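KLLA0E08119p (Kluyveromyces lactis, PDB 3VA7) probably catalyses, as the urea carboxylase part of a longer bifunctional enzyme, the biotin- and ATP-dependent carboxylation of urea to urea-1-carboxylate. Local coordinates at residues A529-L534 and C586-S591; I592-D597 and L627-Q631; I96-K100 and Q126-V130. One frame throughout, in Å; residues are numbered along the deposited sequence.

Interaction 1: A529-L534 and C586-S591; sequences ALEITL and CRAYLS
Leu-590 packs against two residues of the facing strand, Leu-530 and Ile-532, on the apolar face of an antiparallel pair. Its CD2 lies 3.9 Å from CD1 of Leu-530, the two leucines running side by side and pointing the same way, while CD1 of Ile-532 comes slantwise to CB of Leu-590. The register is set by two hydrogen-bonded pairs, Leu-530 with Leu-590 and Ile-532 with Ala-588. The other face is polar. With CG anti to the backbone N (chi1 171°) and the chain extended, Glu-531 runs alongside the ring of Tyr-589 and brings OE2 to the ring edge, where Tyr-589 OH donates to Glu-531 OE2 at 2.5 Å, a modelled length too short to be read closely; carboxylate and ring planes stand 75° apart. Met-509 N also bonds OE2; OE1 pairs with Arg-699, and the salt bridge from Glu-531 OE1 to Arg-587 NH1 is long, at 3.8 Å. Helix 511-520 packs against Tyr-589, where a phenylalanine would probably cost Glu-531 OE2 one of its donors and leave the backbone N of Asp-510 without its hydroxyl partner. This is an antiparallel beta ladder between inner strands of the five-stranded carboxyltransferase sheet (subdomains A and B).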
# COMPACT_ATOMS: atom_id res chain seq x y z
N ALA A 529 14.78 -5.62 -8.21
CA ALA A 529 15.96 -5.98 -7.47
C ALA A 529 15.77 -5.48 -6.05
O ALA A 529 14.80 -4.77 -5.80
CB ALA A 529 17.18 -5.29 -8.12
N LEU A 530 16.66 -5.80 -5.11
CA LEU A 530 16.53 -5.23 -3.76
C LEU A 530 17.48 -4.09 -3.50
O LEU A 530 18.67 -4.16 -3.80
CB LEU A 530 16.71 -6.29 -2.66
CG LEU A 530 15.81 -7.55 -2.68
CD1 LEU A 530 16.28 -8.56 -1.63
CD2 LEU A 530 14.31 -7.20 -2.53
N GLU A 531 16.95 -3.00 -2.96
CA GLU A 531 17.78 -1.94 -2.44
C GLU A 531 18.01 -2.26 -0.99
O GLU A 531 17.04 -2.38 -0.20
CB GLU A 531 17.05 -0.60 -2.53
CG GLU A 531 17.76 0.51 -1.82
CD GLU A 531 17.25 1.86 -2.26
OE1 GLU A 531 16.52 2.51 -1.47
OE2 GLU A 531 17.56 2.28 -3.40
N ILE A 532 19.30 -2.41 -0.66
CA ILE A 532 19.75 -2.54 0.73
C ILE A 532 20.25 -1.21 1.24
O ILE A 532 21.10 -0.59 0.63
CB ILE A 532 20.86 -3.60 0.85
CG1 ILE A 532 20.21 -4.97 0.92
CG2 ILE A 532 21.72 -3.44 2.12
CD1 ILE A 532 20.48 -5.85 -0.23
N THR A 533 19.77 -0.81 2.40
CA THR A 533 20.20 0.42 3.02
C THR A 533 20.86 0.15 4.38
O THR A 533 20.20 -0.39 5.26
CB THR A 533 18.97 1.34 3.31
OG1 THR A 533 18.05 1.37 2.19
CG2 THR A 533 19.42 2.77 3.78
N LEU A 534 22.10 0.62 4.56
CA LEU A 534 22.88 0.53 5.84
C LEU A 534 23.33 -0.88 6.30
O LEU A 534 24.48 -1.04 6.62
CB LEU A 534 22.26 1.33 6.96
CG LEU A 534 22.36 2.86 6.76
CD1 LEU A 534 21.59 3.58 7.91
CD2 LEU A 534 23.79 3.39 6.64
N CYS A 586 25.99 4.35 1.53
CA CYS A 586 24.77 4.03 2.27
C CYS A 586 24.06 2.78 1.79
O CYS A 586 23.43 2.10 2.60
CB CYS A 586 23.79 5.21 2.14
SG CYS A 586 22.33 5.24 3.25
N ARG A 587 24.16 2.47 0.50
CA ARG A 587 23.20 1.56 -0.09
C ARG A 587 23.90 0.61 -1.04
O ARG A 587 24.90 1.03 -1.66
CB ARG A 587 22.10 2.34 -0.88
CG ARG A 587 20.80 2.47 -0.14
CD ARG A 587 19.74 3.36 -0.72
NE ARG A 587 19.97 4.69 -0.24
CZ ARG A 587 19.20 5.36 0.60
NH1 ARG A 587 18.09 4.85 1.09
NH2 ARG A 587 19.58 6.58 0.95
N ALA A 588 23.38 -0.62 -1.17
CA ALA A 588 23.83 -1.58 -2.18
C ALA A 588 22.60 -2.26 -2.82
O ALA A 588 21.48 -2.03 -2.35
CB ALA A 588 24.72 -2.64 -1.56
N TYR A 589 22.81 -3.08 -3.86
CA TYR A 589 21.70 -3.64 -4.66
C TYR A 589 21.91 -5.04 -4.94
O TYR A 589 22.98 -5.43 -5.39
CB TYR A 589 21.49 -2.88 -5.99
CG TYR A 589 21.09 -1.50 -5.65
CD1 TYR A 589 22.06 -0.53 -5.36
CD2 TYR A 589 19.72 -1.19 -5.47
CE1 TYR A 589 21.65 0.76 -4.94
CE2 TYR A 589 19.32 0.08 -5.08
CZ TYR A 589 20.27 1.04 -4.78
OH TYR A 589 19.85 2.30 -4.39
N LEU A 590 20.89 -5.84 -4.66
CA LEU A 590 21.02 -7.26 -4.83
C LEU A 590 20.14 -7.74 -5.93
O LEU A 590 18.93 -7.76 -5.76
CB LEU A 590 20.64 -7.93 -3.54
CG LEU A 590 20.34 -9.40 -3.69
CD1 LEU A 590 21.58 -10.16 -4.14
CD2 LEU A 590 19.88 -9.84 -2.36
N SER A 591 20.72 -8.12 -7.06
CA SER A 591 19.91 -8.54 -8.19
C SER A 591 19.83 -10.05 -8.31
O SER A 591 20.69 -10.74 -7.82
CB SER A 591 20.45 -7.93 -9.48
OG SER A 591 21.80 -8.28 -9.69

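Interaction 2: I592-D597 and L627-Q631; sequences IRGGID and LFLNQ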
# COMPACT_ATOMS: atom_id res chain seq x y z
N ILE A 592 18.81 -10.56 -8.96
CA ILE A 592 18.57 -11.98 -9.05
C ILE A 592 18.22 -12.15 -10.50
O ILE A 592 17.40 -11.38 -10.99
CB ILE A 592 17.27 -12.42 -8.35
CG1 ILE A 592 17.09 -11.85 -6.94
CG2 ILE A 592 17.08 -13.89 -8.44
CD1 ILE A 592 18.30 -11.77 -6.11
N ARG A 593 18.86 -13.08 -11.20
CA ARG A 593 18.55 -13.31 -12.61
C ARG A 593 17.04 -13.57 -12.76
O ARG A 593 16.47 -14.37 -12.03
CB ARG A 593 19.40 -14.47 -13.20
CG ARG A 593 19.37 -14.51 -14.73
CD ARG A 593 20.01 -15.80 -15.29
NE ARG A 593 19.89 -15.96 -16.74
CZ ARG A 593 20.41 -15.13 -17.65
NH1 ARG A 593 21.08 -14.05 -17.27
NH2 ARG A 593 20.24 -15.38 -18.97
N GLY A 594 16.39 -12.85 -13.68
CA GLY A 594 14.96 -12.98 -13.92
C GLY A 594 14.09 -12.04 -13.09
O GLY A 594 12.90 -11.88 -13.38
N GLY A 595 14.66 -11.42 -12.06
CA GLY A 595 13.97 -10.39 -11.31
C GLY A 595 13.10 -10.98 -10.23
O GLY A 595 12.95 -12.19 -10.17
N ILE A 596 12.52 -10.13 -9.37
CA ILE A 596 11.66 -10.61 -8.28
C ILE A 596 10.18 -10.45 -8.65
O ILE A 596 9.81 -9.45 -9.28
CB ILE A 596 11.93 -9.84 -6.98
CG1 ILE A 596 13.37 -10.01 -6.53
CG2 ILE A 596 10.97 -10.25 -5.89
CD1 ILE A 596 13.94 -8.73 -5.96
N ASP A 597 9.33 -11.41 -8.24
CA ASP A 597 7.94 -11.48 -8.73
C ASP A 597 6.91 -10.90 -7.79
O ASP A 597 6.43 -11.55 -6.84
CB ASP A 597 7.51 -12.90 -9.14
CG ASP A 597 6.29 -12.89 -10.10
OD1 ASP A 597 6.40 -12.38 -11.26
OD2 ASP A 597 5.23 -13.39 -9.68
N LEU A 627 9.87 -14.37 -1.08
CA LEU A 627 9.74 -13.74 -2.38
C LEU A 627 10.01 -14.66 -3.53
O LEU A 627 11.02 -15.33 -3.55
CB LEU A 627 10.67 -12.54 -2.46
CG LEU A 627 10.19 -11.27 -1.77
CD1 LEU A 627 10.37 -11.33 -0.25
CD2 LEU A 627 10.98 -10.13 -2.34
N PHE A 628 9.11 -14.62 -4.50
CA PHE A 628 9.08 -15.53 -5.63
C PHE A 628 9.90 -15.04 -6.79
O PHE A 628 9.95 -13.82 -7.03
CB PHE A 628 7.62 -15.79 -6.07
CG PHE A 628 6.92 -16.75 -5.16
CD1 PHE A 628 6.32 -16.29 -3.98
CD2 PHE A 628 6.98 -18.11 -5.40
CE1 PHE A 628 5.73 -17.19 -3.08
CE2 PHE A 628 6.41 -19.01 -4.52
CZ PHE A 628 5.79 -18.55 -3.35
N LEU A 629 10.54 -15.97 -7.51
CA LEU A 629 11.38 -15.64 -8.67
C LEU A 629 10.71 -16.06 -9.95
O LEU A 629 9.58 -16.54 -9.92
CB LEU A 629 12.74 -16.31 -8.60
CG LEU A 629 13.62 -16.16 -7.38
CD1 LEU A 629 15.01 -16.64 -7.78
CD2 LEU A 629 13.66 -14.72 -6.82
N ASN A 630 11.42 -15.90 -11.06
CA ASN A 630 10.87 -16.12 -12.39
C ASN A 630 11.69 -17.17 -13.16
O ASN A 630 12.31 -16.85 -14.19
CB ASN A 630 10.83 -14.77 -13.12
CG ASN A 630 10.57 -14.90 -14.62
OD1 ASN A 630 9.95 -15.86 -15.09
ND2 ASN A 630 11.05 -13.91 -15.40
N GLN A 631 11.73 -18.42 -12.67
CA GLN A 631 12.34 -19.55 -13.42
C GLN A 631 11.42 -19.89 -14.62
O GLN A 631 10.28 -20.37 -14.42
CB GLN A 631 12.49 -20.80 -12.53
CG GLN A 631 13.85 -21.56 -12.59
CD GLN A 631 14.78 -21.18 -11.39
OE1 GLN A 631 15.14 -22.03 -10.55
NE2 GLN A 631 15.15 -19.90 -11.32
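A type II beta turn from Ile-592 to Gly-595 ends strand 587-592, and the turn with the two residues after it, Ile-596 and Asp-597, meets strand 626-628 and the chain that follows it. The turn is closed by the backbone bond from Gly-595 N to Ile-592 O, at 2.9 Å. Gly-594 has a positive phi of 91°; a CB there would collide with the preceding carbonyl O and come close to Asn-630 O, so the close approach of the two chains probably relies on glycine.

Two apolar pairs fill the contact. Ile-592 and Leu-629 cross at about a right angle, with CG2 of Ile-592 lying 3.5 Å from CD1 of Leu-629 and a little farther from its CD2, so that one methyl group meets both branches of the leucine. In Ile-596, CG1 lies beside the backbone N (chi1 -60°), which puts CG2 anti to that N and against CD2 of Leu-627 at 3.6 Å. Polar bonds flank these pairs. Asp-597 N donates to Phe-628 O at 2.8 Å, with the donor tilted 21° from the carbonyl plane, and CB of Asp-597 rests beside the same oxygen. Beyond Leu-629, ND2 of Asn-630 makes a weak hydrogen bond to Gly-594 O at 3.4 Å.

The turn has a second brace in Asn-523, whose amide bonds both Gly-594 N and Ile-592 O, and Asp-597 OD1 is held by Ser-637. Leu-629 packs on Phe-478 of strand 477-480 and on Thr-545 of strand 545-550, which places the contact where two antiparallel sheets meet: the turn leaves the one containing strands 545-550 and 587-592, and strand 626-628 edges the other beside strand 477-480.

Interaction 3: I96-K100 and Q126-V130; sequences INAAK and QENIV
Lys-100 and Glu-127 meet at the outer side of a contact between helix 92-101 and the chain just after helix 118-125. From CB the lysine sets off with CG beside the backbone N (chi1 -85°), bends at chi2 (-45°) and then runs straight through CD, a course that carries its end across to the other segment. CE is the first atom to touch, lying 3.6 Å from CG of Glu-127. At the tip, NZ donates a hydrogen bond to Glu-127 O at 3.1 Å, approaching nearly along the C=O axis, and passes CG1 of Ile-129 at 4.3 Å. The carboxylate takes little part: Glu-127 OE1 is 4.6 Å from Lys-100 NZ, beyond a salt bridge, while OE2 pairs with Arg-123 of helix 118-125.

Deeper in, Ile-129 points its CD1 between two helix residues, 3.8 Å from CB of Ala-99 and 3.9 Å from CG1 of Ile-96. All three of these side chains also rest on Ile-107 of strand 106-108.

The carbonyl gripped by the lysine belongs to a helix end finished by a Schellman motif, in which Asn-128 takes a positive phi before the chain enters strand 130-131. Helices packed together over a parallel sheet, joined to it by beta-alpha-beta crossovers such as 106-108, 118-125, 130-131, are characteristic of the biotin carboxylase N-terminal domain.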
# COMPACT_ATOMS: atom_id res chain seq x y z
N ILE A 96 -30.81 -16.30 17.60
CA ILE A 96 -32.24 -16.51 17.62
C ILE A 96 -32.97 -15.16 17.77
O ILE A 96 -34.03 -14.94 17.15
CB ILE A 96 -32.59 -17.52 18.73
CG1 ILE A 96 -33.46 -18.64 18.16
CG2 ILE A 96 -33.30 -16.82 19.88
CD1 ILE A 96 -32.69 -19.73 17.47
N ASN A 97 -32.39 -14.27 18.57
CA ASN A 97 -32.85 -12.88 18.69
C ASN A 97 -32.73 -12.14 17.34
O ASN A 97 -33.66 -11.42 16.88
CB ASN A 97 -32.11 -12.12 19.83
CG ASN A 97 -32.64 -10.68 20.04
OD1 ASN A 97 -33.86 -10.44 20.17
ND2 ASN A 97 -31.72 -9.71 20.03
N ALA A 98 -31.59 -12.38 16.66
CA ALA A 98 -31.43 -11.85 15.32
C ALA A 98 -32.55 -12.27 14.34
O ALA A 98 -33.03 -11.42 13.58
CB ALA A 98 -30.09 -12.15 14.79
N ALA A 99 -32.98 -13.54 14.39
CA ALA A 99 -34.03 -14.04 13.47
C ALA A 99 -35.39 -13.53 13.88
O ALA A 99 -36.28 -13.30 13.02
CB ALA A 99 -34.04 -15.53 13.42
N LYS A 100 -35.57 -13.38 15.20
CA LYS A 100 -36.77 -12.78 15.78
C LYS A 100 -36.95 -11.36 15.25
O LYS A 100 -37.93 -11.06 14.58
CB LYS A 100 -36.65 -12.75 17.31
CG LYS A 100 -37.07 -14.01 18.00
CD LYS A 100 -38.37 -14.52 17.41
CE LYS A 100 -38.79 -15.78 18.12
NZ LYS A 100 -39.82 -16.50 17.32
N GLN A 126 -38.13 -25.09 19.20
CA GLN A 126 -38.91 -24.65 20.39
C GLN A 126 -39.22 -23.11 20.33
O GLN A 126 -39.84 -22.53 21.22
CB GLN A 126 -38.23 -25.11 21.73
CG GLN A 126 -37.59 -23.96 22.54
CD GLN A 126 -36.58 -24.38 23.60
OE1 GLN A 126 -35.87 -25.40 23.45
NE2 GLN A 126 -36.48 -23.57 24.67
N GLU A 127 -38.81 -22.49 19.22
CA GLU A 127 -38.99 -21.06 19.01
C GLU A 127 -39.86 -20.72 17.78
O GLU A 127 -40.10 -19.54 17.50
CB GLU A 127 -37.62 -20.40 18.93
CG GLU A 127 -37.62 -18.99 19.33
CD GLU A 127 -37.40 -18.76 20.83
OE1 GLU A 127 -38.16 -17.92 21.36
OE2 GLU A 127 -36.46 -19.37 21.45
N ASN A 128 -40.36 -21.74 17.07
CA ASN A 128 -41.10 -21.54 15.81
C ASN A 128 -40.24 -20.87 14.66
O ASN A 128 -40.75 -20.16 13.79
CB ASN A 128 -42.45 -20.84 16.07
CG ASN A 128 -43.45 -20.95 14.87
OD1 ASN A 128 -43.62 -22.01 14.23
ND2 ASN A 128 -44.15 -19.84 14.62
N ILE A 129 -38.93 -21.16 14.68
CA ILE A 129 -38.06 -20.89 13.55
C ILE A 129 -37.59 -22.22 12.94
O ILE A 129 -37.01 -23.05 13.63
CB ILE A 129 -36.87 -20.03 13.99
CG1 ILE A 129 -37.33 -18.69 14.55
CG2 ILE A 129 -35.97 -19.73 12.84
CD1 ILE A 129 -36.21 -18.01 15.40
N VAL A 130 -37.84 -22.41 11.65
CA VAL A 130 -37.42 -23.63 10.96
C VAL A 130 -35.91 -23.67 10.66
O VAL A 130 -35.46 -22.98 9.81
CB VAL A 130 -38.18 -23.77 9.62
CG1 VAL A 130 -37.71 -25.00 8.88
CG2 VAL A 130 -39.68 -23.82 9.87

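Overall arrangement
Interactions 1 and 2 are neighbours in the carboxyltransferase domain, their centres 16 Å apart. They are joined through the chain, since strand 587-592 runs straight into the turn of interaction 2, and through space: Ile-596 CD1 packs 3.7 Å from Ala-529 C and 3.8 Å from Leu-530 CD2. Interaction 1 lies outside the biotin pocket, the side chain of Arg-587 being about 11 Å from the bound biotin group. Interaction 3 lies in the biotin carboxylase region, its nearest atoms about 40 Å from interaction 2 and about 48 Å from interaction 1, on the opposite side of the chain's centre from interaction 1.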